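Local coordinates for protein peptidoglycan D,D-transpeptidase FtsI (Burkholderia pseudomallei, PDB 6HZI) that probably cross-links peptidoglycan stem peptides during septal cell-wall synthesis, acting as a D,D-transpeptidase of the penicillin-binding protein family, at residues Met131-Lys134 with Pro135-Trp139. Sequence-based numbering, arbitrary orientation.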
ATOM      1  N   MET A 131     -17.018  -7.724  -7.986  1.00 45.81           N
ATOM      2  CA  MET A 131     -18.209  -7.944  -8.851  1.00 42.66           C
ATOM      3  C   MET A 131     -19.484  -7.613  -8.059  1.00 42.80           C
ATOM      4  O   MET A 131     -20.550  -7.530  -8.659  1.00 46.31           O
ATOM      5  CB  MET A 131     -18.284  -9.381  -9.364  1.00 40.10           C
ATOM      6  CG  MET A 131     -17.276  -9.744 -10.442  1.00 45.96           C
ATOM      7  SD  MET A 131     -17.105  -8.443 -11.717  1.00 60.27           S
ATOM      8  CE  MET A 131     -15.716  -7.524 -11.051  1.00 59.67           C
ATOM      9  N   THR A 132     -19.403  -7.346  -6.769  1.00 40.44           N
ATOM     10  CA  THR A 132     -20.590  -6.868  -6.016  1.00 40.21           C
ATOM     11  C   THR A 132     -20.733  -5.342  -6.139  1.00 41.59           C
ATOM     12  O   THR A 132     -21.577  -4.774  -5.379  1.00 43.54           O
ATOM     13  CB  THR A 132     -20.517  -7.275  -4.533  1.00 42.68           C
ATOM     14  OG1 THR A 132     -19.617  -6.446  -3.764  1.00 38.97           O
ATOM     15  CG2 THR A 132     -20.159  -8.743  -4.391  1.00 39.89           C
ATOM     16  N   MET A 133     -19.917  -4.665  -6.945  1.00 39.22           N
ATOM     17  CA  MET A 133     -19.905  -3.165  -6.943  1.00 43.80           C
ATOM     18  C   MET A 133     -19.886  -2.671  -8.385  1.00 39.00           C
ATOM     19  O   MET A 133     -19.509  -3.467  -9.288  1.00 35.76           O
ATOM     20  CB  MET A 133     -18.703  -2.567  -6.194  1.00 45.43           C
ATOM     21  CG  MET A 133     -18.654  -2.901  -4.707  1.00 43.82           C
ATOM     22  SD  MET A 133     -17.126  -2.364  -3.806  1.00 39.53           S
ATOM     23  CE  MET A 133     -15.904  -3.508  -4.450  1.00 40.44           C
ATOM     24  N   LYS A 134     -20.342  -1.441  -8.599  1.00 43.64           N
ATOM     25  CA  LYS A 134     -20.418  -0.840  -9.965  1.00 54.82           C
ATOM     26  C   LYS A 134     -19.098  -0.142 -10.259  1.00 49.33           C
ATOM     27  O   LYS A 134     -18.485   0.385  -9.332  1.00 50.01           O
ATOM     28  CB  LYS A 134     -21.530   0.213 -10.061  1.00 71.11           C
ATOM     29  CG  LYS A 134     -22.955  -0.285  -9.827  1.00 72.89           C
ATOM     30  CD  LYS A 134     -23.930   0.817  -9.453  1.00 79.52           C
ATOM     31  CE  LYS A 134     -25.263   0.271  -8.971  1.00 94.01           C
ATOM     32  NZ  LYS A 134     -25.824   1.078  -7.861  1.00 95.47           N
ATOM     33  N   PRO A 135     -18.621  -0.138 -11.522  1.00 50.82           N
ATOM     34  CA  PRO A 135     -17.448   0.660 -11.914  1.00 55.72           C
ATOM     35  C   PRO A 135     -17.426   2.082 -11.317  1.00 51.50           C
ATOM     36  O   PRO A 135     -16.436   2.567 -10.822  1.00 48.23           O
ATOM     37  CB  PRO A 135     -17.603   0.710 -13.447  1.00 50.97           C
ATOM     38  CG  PRO A 135     -18.224  -0.636 -13.788  1.00 47.17           C
ATOM     39  CD  PRO A 135     -19.183  -0.901 -12.648  1.00 47.81           C
ATOM     40  N   GLU A 136     -18.567   2.735 -11.341  1.00 48.93           N
ATOM     41  CA  GLU A 136     -18.642   4.128 -10.885  1.00 55.80           C
ATOM     42  C   GLU A 136     -18.254   4.147  -9.406  1.00 46.67           C
ATOM     43  O   GLU A 136     -17.546   5.057  -8.985  1.00 51.61           O
ATOM     44  CB  GLU A 136     -20.024   4.691 -11.218  1.00 59.52           C
ATOM     45  CG  GLU A 136     -20.213   6.135 -10.790  1.00 67.90           C
ATOM     46  CD  GLU A 136     -21.625   6.638 -11.002  1.00 71.32           C
ATOM     47  OE1 GLU A 136     -22.398   5.964 -11.708  1.00 73.64           O
ATOM     48  OE2 GLU A 136     -21.951   7.671 -10.430  1.00 62.21           O
ATOM     49  N   GLU A 137     -18.774   3.215  -8.628  1.00 49.06           N
ATOM     50  CA  GLU A 137     -18.541   3.180  -7.167  1.00 49.95           C
ATOM     51  C   GLU A 137     -17.031   3.105  -6.903  1.00 46.52           C
ATOM     52  O   GLU A 137     -16.567   3.827  -6.032  1.00 44.52           O
ATOM     53  CB  GLU A 137     -19.261   1.985  -6.561  1.00 50.50           C
ATOM     54  CG  GLU A 137     -20.742   2.215  -6.376  1.00 47.29           C
ATOM     55  CD  GLU A 137     -21.518   0.989  -5.924  1.00 42.66           C
ATOM     56  OE1 GLU A 137     -21.135  -0.151  -6.274  1.00 44.93           O
ATOM     57  OE2 GLU A 137     -22.485   1.183  -5.204  1.00 39.29           O
ATOM     58  N   MET A 138     -16.334   2.292  -7.686  1.00 38.44           N
ATOM     59  CA  MET A 138     -14.920   1.923  -7.495  1.00 46.22           C
ATOM     60  C   MET A 138     -14.061   3.091  -7.981  1.00 44.88           C
ATOM     61  O   MET A 138     -13.129   3.495  -7.235  1.00 43.22           O
ATOM     62  CB  MET A 138     -14.587   0.625  -8.246  1.00 43.35           C
ATOM     63  CG  MET A 138     -15.122  -0.613  -7.507  1.00 49.00           C
ATOM     64  SD  MET A 138     -14.635  -2.183  -8.228  1.00 52.61           S
ATOM     65  CE  MET A 138     -12.866  -1.993  -8.450  1.00 65.17           C
ATOM     66  N   TRP A 139     -14.390   3.634  -9.157  1.00 47.42           N
ATOM     67  CA  TRP A 139     -13.730   4.850  -9.724  1.00 48.14           C
ATOM     68  C   TRP A 139     -13.876   5.991  -8.709  1.00 41.34           C
ATOM     69  O   TRP A 139     -12.892   6.650  -8.397  1.00 40.97           O
ATOM     70  CB  TRP A 139     -14.283   5.225 -11.106  1.00 47.26           C
ATOM     71  CG  TRP A 139     -13.524   6.309 -11.828  1.00 41.70           C
ATOM     72  CD1 TRP A 139     -12.613   6.171 -12.852  1.00 39.99           C
ATOM     73  CD2 TRP A 139     -13.655   7.722 -11.588  1.00 39.32           C
ATOM     74  NE1 TRP A 139     -12.138   7.400 -13.237  1.00 41.61           N
ATOM     75  CE2 TRP A 139     -12.774   8.368 -12.491  1.00 38.12           C
ATOM     76  CE3 TRP A 139     -14.430   8.488 -10.691  1.00 42.71           C
ATOM     77  CZ2 TRP A 139     -12.639   9.757 -12.511  1.00 39.43           C
ATOM     78  CZ3 TRP A 139     -14.291   9.857 -10.708  1.00 44.18           C
ATOM     79  CH2 TRP A 139     -13.404  10.477 -11.612  1.00 42.25           C
TER
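Glu137 runs its side chain back alongside the backbone of Met133 and Lys134, its OE1 overlapping the Lys134 amide, much as the third helical residue does in a capping box. The loop here joins helix 123-130 to helix 135-144 within the transpeptidase domain. Lys134 holds the N-cap position, and its amide N reaches OE1 of Glu137 at 2.8 Å in a nearly straight bond (171° at the hydrogen). The donor comes to the anti side of OE1 and lies 29° out of the carboxylate plane. Only half of a capping box forms, because the N-cap lysine has no short oxygen-bearing side chain to accept a bond from the helix. CG of Glu137 sits anti to its own carbonyl carbon (chi1 -79°), and the chain runs extended from there, which brings the carboxylate back to the amide of the N-cap residue. The same OE1 also rests on Met133, 3.3 Å from its CA. The other oxygen, OE2, makes a salt bridge with Arg82, whose guanidinium also bonds to the carbonyl of Thr132, so loop and helix start share one arginine. Lys134 NZ stops 4.3 Å from Glu137 OE2, too far for a salt bridge but close enough that the opposite charges probably attract weakly. Pro135 opens the helix without an amide hydrogen, and a weak bond from Met138 N to Lys134 O at 3.3 Å closes the first turn. On the buried side, Met133 and Met138 both lean on Leu76 of helix 70-79. Their side chains cross at about a right angle, with CE of Met133 4.2 Å from SD of Met138.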